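Local coordinates for adhesion and penetration protein autotransporter (Haemophilus influenzae, PDB 3SYJ) that mediates adherence to host cells and bacterial aggregation as a self-associating autotransporter adhesin, and is probably also a serine protease, at residues A[529-541]-A[674-686]. Residues are numbered along the deposited sequence; the frame is centred on the assembly and turned at random.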
loop_
_atom_site.group_PDB
_atom_site.type_symbol
_atom_site.label_atom_id
_atom_site.label_comp_id
_atom_site.label_asym_id
_atom_site.label_seq_id
_atom_site.Cartn_x
_atom_site.Cartn_y
_atom_site.Cartn_z
ATOM N N ASN A 529 -32.346 1.240 -48.531
ATOM C CA ASN A 529 -30.976 1.208 -48.028
ATOM C C ASN A 529 -30.923 0.319 -46.795
ATOM O O ASN A 529 -31.234 0.748 -45.686
ATOM C CB ASN A 529 -30.457 2.608 -47.702
ATOM C CG ASN A 529 -28.994 2.603 -47.277
ATOM O OD1 ASN A 529 -28.448 1.568 -46.898
ATOM N ND2 ASN A 529 -28.356 3.764 -47.340
ATOM N N LYS A 530 -30.535 -0.929 -47.014
ATOM C CA LYS A 530 -30.517 -1.956 -45.983
ATOM C C LYS A 530 -29.794 -1.526 -44.715
ATOM O O LYS A 530 -30.124 -1.993 -43.631
ATOM C CB LYS A 530 -29.861 -3.227 -46.537
ATOM C CG LYS A 530 -30.537 -4.517 -46.095
ATOM C CD LYS A 530 -31.956 -4.601 -46.663
ATOM C CE LYS A 530 -32.686 -5.863 -46.209
ATOM N NZ LYS A 530 -32.170 -7.125 -46.830
ATOM N N LEU A 531 -28.795 -0.655 -44.853
ATOM C CA LEU A 531 -28.007 -0.213 -43.699
ATOM C C LEU A 531 -28.869 0.475 -42.639
ATOM O O LEU A 531 -28.509 0.506 -41.467
ATOM C CB LEU A 531 -26.871 0.726 -44.127
ATOM C CG LEU A 531 -25.546 0.098 -44.557
ATOM C CD1 LEU A 531 -25.763 -0.764 -45.761
ATOM C CD2 LEU A 531 -24.521 1.171 -44.875
ATOM N N ASP A 532 -30.005 1.022 -43.064
ATOM C CA ASP A 532 -30.885 1.780 -42.177
ATOM C C ASP A 532 -31.892 0.905 -41.439
ATOM O O ASP A 532 -32.669 1.404 -40.627
ATOM C CB ASP A 532 -31.639 2.852 -42.968
ATOM C CG ASP A 532 -30.722 3.943 -43.488
ATOM O OD1 ASP A 532 -29.790 4.332 -42.756
ATOM O OD2 ASP A 532 -30.933 4.421 -44.621
ATOM N N TYR A 533 -31.889 -0.395 -41.711
ATOM C CA TYR A 533 -32.918 -1.259 -41.137
ATOM C C TYR A 533 -32.341 -2.483 -40.457
ATOM O O TYR A 533 -33.048 -3.466 -40.221
ATOM C CB TYR A 533 -33.947 -1.645 -42.200
ATOM C CG TYR A 533 -34.563 -0.427 -42.842
ATOM C CD1 TYR A 533 -35.620 0.242 -42.237
ATOM C CD2 TYR A 533 -34.064 0.081 -44.035
ATOM C CE1 TYR A 533 -36.181 1.369 -42.812
ATOM C CE2 TYR A 533 -34.618 1.202 -44.620
ATOM C CZ TYR A 533 -35.676 1.843 -44.001
ATOM O OH TYR A 533 -36.228 2.960 -44.576
ATOM N N ARG A 534 -31.058 -2.401 -40.121
ATOM C CA ARG A 534 -30.356 -3.502 -39.482
ATOM C C ARG A 534 -30.216 -3.257 -37.987
ATOM O O ARG A 534 -30.223 -2.117 -37.531
ATOM C CB ARG A 534 -28.978 -3.682 -40.118
ATOM C CG ARG A 534 -29.017 -4.270 -41.523
ATOM C CD ARG A 534 -29.434 -5.734 -41.484
ATOM N NE ARG A 534 -28.481 -6.558 -40.740
ATOM C CZ ARG A 534 -27.545 -7.317 -41.304
ATOM N NH1 ARG A 534 -27.433 -7.359 -42.625
ATOM N NH2 ARG A 534 -26.721 -8.038 -40.549
ATOM N N LYS A 535 -30.088 -4.337 -37.226
ATOM C CA LYS A 535 -29.887 -4.243 -35.789
ATOM C C LYS A 535 -28.475 -3.773 -35.481
ATOM O O LYS A 535 -28.230 -3.167 -34.439
ATOM C CB LYS A 535 -30.154 -5.595 -35.123
ATOM C CG LYS A 535 -31.633 -5.924 -35.005
ATOM C CD LYS A 535 -31.893 -7.165 -34.168
ATOM C CE LYS A 535 -31.914 -8.435 -35.005
ATOM N NZ LYS A 535 -32.801 -9.469 -34.373
ATOM N N GLU A 536 -27.557 -4.051 -36.402
ATOM C CA GLU A 536 -26.141 -3.749 -36.216
ATOM C C GLU A 536 -25.714 -2.541 -37.030
ATOM O O GLU A 536 -25.970 -2.468 -38.235
ATOM C CB GLU A 536 -25.279 -4.940 -36.633
ATOM C CG GLU A 536 -25.685 -6.254 -36.018
ATOM C CD GLU A 536 -26.744 -6.967 -36.833
ATOM O OE1 GLU A 536 -27.241 -6.375 -37.816
ATOM O OE2 GLU A 536 -27.073 -8.126 -36.494
ATOM N N ILE A 537 -25.056 -1.596 -36.366
ATOM C CA ILE A 537 -24.418 -0.485 -37.052
ATOM C C ILE A 537 -22.969 -0.468 -36.619
ATOM O O ILE A 537 -22.617 -1.069 -35.608
ATOM C CB ILE A 537 -25.073 0.872 -36.730
ATOM C CG1 ILE A 537 -24.918 1.218 -35.245
ATOM C CG2 ILE A 537 -26.530 0.856 -37.141
ATOM C CD1 ILE A 537 -25.622 2.503 -34.824
ATOM N N ALA A 538 -22.123 0.212 -37.380
ATOM C CA ALA A 538 -20.705 0.168 -37.094
ATOM C C ALA A 538 -20.041 1.497 -37.387
ATOM O O ALA A 538 -20.518 2.280 -38.206
ATOM C CB ALA A 538 -20.045 -0.944 -37.906
ATOM N N TYR A 539 -18.932 1.745 -36.705
ATOM C CA TYR A 539 -18.143 2.931 -36.953
ATOM C C TYR A 539 -16.689 2.505 -37.087
ATOM O O TYR A 539 -16.089 2.020 -36.134
ATOM C CB TYR A 539 -18.311 3.928 -35.801
ATOM C CG TYR A 539 -17.510 5.201 -35.963
ATOM C CD1 TYR A 539 -17.826 6.115 -36.960
ATOM C CD2 TYR A 539 -16.450 5.502 -35.104
ATOM C CE1 TYR A 539 -17.101 7.285 -37.113
ATOM C CE2 TYR A 539 -15.717 6.674 -35.248
ATOM C CZ TYR A 539 -16.050 7.560 -36.257
ATOM O OH TYR A 539 -15.344 8.732 -36.433
ATOM N N ASN A 540 -16.128 2.687 -38.278
ATOM C CA ASN A 540 -14.765 2.250 -38.563
ATOM C C ASN A 540 -13.689 3.246 -38.130
ATOM O O ASN A 540 -12.491 2.953 -38.221
ATOM C CB ASN A 540 -14.609 1.996 -40.063
ATOM C CG ASN A 540 -15.396 0.798 -40.539
ATOM O OD1 ASN A 540 -16.518 0.557 -40.087
ATOM N ND2 ASN A 540 -14.811 0.034 -41.459
ATOM N N GLY A 541 -14.109 4.419 -37.664
ATOM C CA GLY A 541 -13.187 5.520 -37.441
ATOM C C GLY A 541 -12.772 5.789 -36.005
ATOM O O GLY A 541 -12.790 4.893 -35.151
ATOM N N THR A 674 -18.021 -8.159 -37.455
ATOM C CA THR A 674 -17.219 -7.593 -38.537
ATOM C C THR A 674 -18.122 -6.894 -39.534
ATOM O O THR A 674 -19.252 -7.333 -39.772
ATOM C CB THR A 674 -16.444 -8.686 -39.301
ATOM O OG1 THR A 674 -17.374 -9.643 -39.813
ATOM C CG2 THR A 674 -15.452 -9.391 -38.396
ATOM N N ARG A 675 -17.626 -5.800 -40.110
ATOM C CA ARG A 675 -18.356 -5.087 -41.153
ATOM C C ARG A 675 -17.748 -5.344 -42.532
ATOM O O ARG A 675 -16.532 -5.319 -42.702
ATOM C CB ARG A 675 -18.423 -3.577 -40.880
ATOM C CG ARG A 675 -18.764 -2.794 -42.144
ATOM C CD ARG A 675 -19.717 -1.629 -41.936
ATOM N NE ARG A 675 -18.989 -0.385 -41.763
ATOM C CZ ARG A 675 -19.361 0.802 -42.239
ATOM N NH1 ARG A 675 -20.469 0.945 -42.956
ATOM N NH2 ARG A 675 -18.593 1.857 -42.002
ATOM N N SER A 676 -18.599 -5.595 -43.517
ATOM C CA SER A 676 -18.128 -5.878 -44.861
ATOM C C SER A 676 -17.720 -4.594 -45.553
ATOM O O SER A 676 -18.524 -3.670 -45.661
ATOM C CB SER A 676 -19.221 -6.565 -45.665
ATOM O OG SER A 676 -18.974 -6.441 -47.053
ATOM N N ASP A 677 -16.475 -4.536 -46.023
ATOM C CA ASP A 677 -16.001 -3.404 -46.819
ATOM C C ASP A 677 -16.802 -3.269 -48.113
ATOM O O ASP A 677 -16.963 -2.167 -48.654
ATOM C CB ASP A 677 -14.516 -3.559 -47.164
ATOM C CG ASP A 677 -13.607 -3.291 -45.979
ATOM O OD1 ASP A 677 -14.000 -2.510 -45.088
ATOM O OD2 ASP A 677 -12.491 -3.850 -45.941
ATOM N N TRP A 678 -17.304 -4.400 -48.600
ATOM C CA TRP A 678 -17.956 -4.443 -49.902
ATOM C C TRP A 678 -19.394 -3.934 -49.868
ATOM O O TRP A 678 -19.851 -3.301 -50.815
ATOM C CB TRP A 678 -17.897 -5.853 -50.508
ATOM C CG TRP A 678 -18.383 -5.878 -51.930
ATOM C CD1 TRP A 678 -19.623 -6.249 -52.366
ATOM C CD2 TRP A 678 -17.653 -5.477 -53.098
ATOM N NE1 TRP A 678 -19.708 -6.114 -53.731
ATOM C CE2 TRP A 678 -18.512 -5.639 -54.205
ATOM C CE3 TRP A 678 -16.356 -5.000 -53.316
ATOM C CZ2 TRP A 678 -18.115 -5.341 -55.508
ATOM C CZ3 TRP A 678 -15.966 -4.703 -54.607
ATOM C CH2 TRP A 678 -16.839 -4.876 -55.686
ATOM N N THR A 679 -20.100 -4.204 -48.777
ATOM C CA THR A 679 -21.503 -3.817 -48.676
ATOM C C THR A 679 -21.792 -2.796 -47.574
ATOM O O THR A 679 -22.852 -2.169 -47.566
ATOM C CB THR A 679 -22.378 -5.030 -48.399
ATOM O OG1 THR A 679 -22.061 -5.543 -47.099
ATOM C CG2 THR A 679 -22.124 -6.110 -49.449
ATOM N N GLY A 680 -20.861 -2.636 -46.640
ATOM C CA GLY A 680 -21.090 -1.763 -45.508
ATOM C C GLY A 680 -21.916 -2.432 -44.425
ATOM O O GLY A 680 -22.169 -1.828 -43.388
ATOM N N LEU A 681 -22.336 -3.673 -44.663
ATOM C CA LEU A 681 -23.144 -4.423 -43.694
ATOM C C LEU A 681 -22.359 -5.014 -42.520
ATOM O O LEU A 681 -21.251 -5.513 -42.692
ATOM C CB LEU A 681 -23.889 -5.546 -44.398
ATOM C CG LEU A 681 -25.207 -5.108 -45.016
ATOM C CD1 LEU A 681 -25.755 -6.208 -45.913
ATOM C CD2 LEU A 681 -26.198 -4.738 -43.921
ATOM N N THR A 682 -22.945 -4.978 -41.327
ATOM C CA THR A 682 -22.280 -5.525 -40.149
ATOM C C THR A 682 -22.914 -6.848 -39.758
ATOM O O THR A 682 -24.134 -6.972 -39.733
ATOM C CB THR A 682 -22.341 -4.551 -38.950
ATOM O OG1 THR A 682 -21.793 -3.288 -39.339
ATOM C CG2 THR A 682 -21.553 -5.093 -37.758
ATOM N N THR A 683 -22.085 -7.840 -39.461
ATOM C CA THR A 683 -22.589 -9.151 -39.075
ATOM C C THR A 683 -21.977 -9.608 -37.759
ATOM O O THR A 683 -20.763 -9.538 -37.577
ATOM C CB THR A 683 -22.284 -10.195 -40.155
ATOM O OG1 THR A 683 -22.966 -9.837 -41.364
ATOM C CG2 THR A 683 -22.738 -11.570 -39.707
ATOM N N CYS A 684 -22.821 -10.063 -36.839
ATOM C CA CYS A 684 -22.348 -10.625 -35.577
ATOM C C CYS A 684 -22.749 -12.080 -35.496
ATOM O O CYS A 684 -23.924 -12.403 -35.636
ATOM C CB CYS A 684 -22.935 -9.879 -34.380
ATOM S SG CYS A 684 -22.380 -8.176 -34.221
ATOM N N GLN A 685 -21.780 -12.955 -35.260
ATOM C CA GLN A 685 -22.049 -14.383 -35.256
ATOM C C GLN A 685 -21.002 -15.164 -34.471
ATOM O O GLN A 685 -19.833 -14.772 -34.401
ATOM C CB GLN A 685 -22.079 -14.903 -36.687
ATOM C CG GLN A 685 -20.688 -15.150 -37.233
ATOM C CD GLN A 685 -20.620 -15.040 -38.737
ATOM O OE1 GLN A 685 -21.396 -15.677 -39.455
ATOM N NE2 GLN A 685 -19.680 -14.233 -39.229
ATOM N N LYS A 686 -21.439 -16.282 -33.904
ATOM C CA LYS A 686 -20.562 -17.186 -33.174
ATOM C C LYS A 686 -19.605 -17.862 -34.140
ATOM O O LYS A 686 -20.022 -18.404 -35.153
ATOM C CB LYS A 686 -21.390 -18.248 -32.450
ATOM C CG LYS A 686 -22.354 -17.699 -31.420
ATOM C CD LYS A 686 -21.760 -17.750 -30.027
ATOM C CE LYS A 686 -22.846 -17.603 -28.975
ATOM N NZ LYS A 686 -22.436 -18.217 -27.686
HETATM O O HOH W 1 -25.473 -3.650 -40.700
HETATM O O HOH W 2 -25.417 -10.233 -37.095
HETATM O O HOH W 3 -15.734 -2.104 -42.946
#
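Asn-540 OD1 is gripped twice by Arg-675, whose NE and NH2 both lie 3.1 Å from that oxygen and reach it from the same face of the amide. The contact belongs to the passenger's beta-helix: a disulfide-tied beta-hairpin, with strands 669-675 and 682-688 joined by Cys-673–Cys-684, packs across solenoid strand 536-539. The axes of strands 536-539 and 682-686 approach to 6.7 Å at 115°, so the hairpin strand crosses the solenoid strand instead of pairing with it.

OD1 sits in the guanidinium plane, yet the amide is turned 73° against it, and NH2 approaches from above the carbonyl plane, off the lone pairs. CG of Arg-675 is anti to the backbone N (chi1 161°) and the chain then bends, carrying NE past the Ala-538 methyl. NH2 also donates to the carbonyl of Asn-494, so strand 493-494 also helps to fix the guanidinium.

Ala-538 CB abuts Thr-682 OG1 at 3.3 Å, and Glu-536 CB meets Thr-682 CB at 3.8 Å. Farther along, Arg-534 holds Glu-536 OE1 side-on through NE and NH2, while Leu-681 CD2 lies 3.7 Å from Arg-534 CG. Two waters span the crossing where direct backbone bonds are absent: one joins Glu-536 O to Thr-682 N, and the other, donating to Glu-536 OE2 at 2.7 Å, accepts from Cys-684 N.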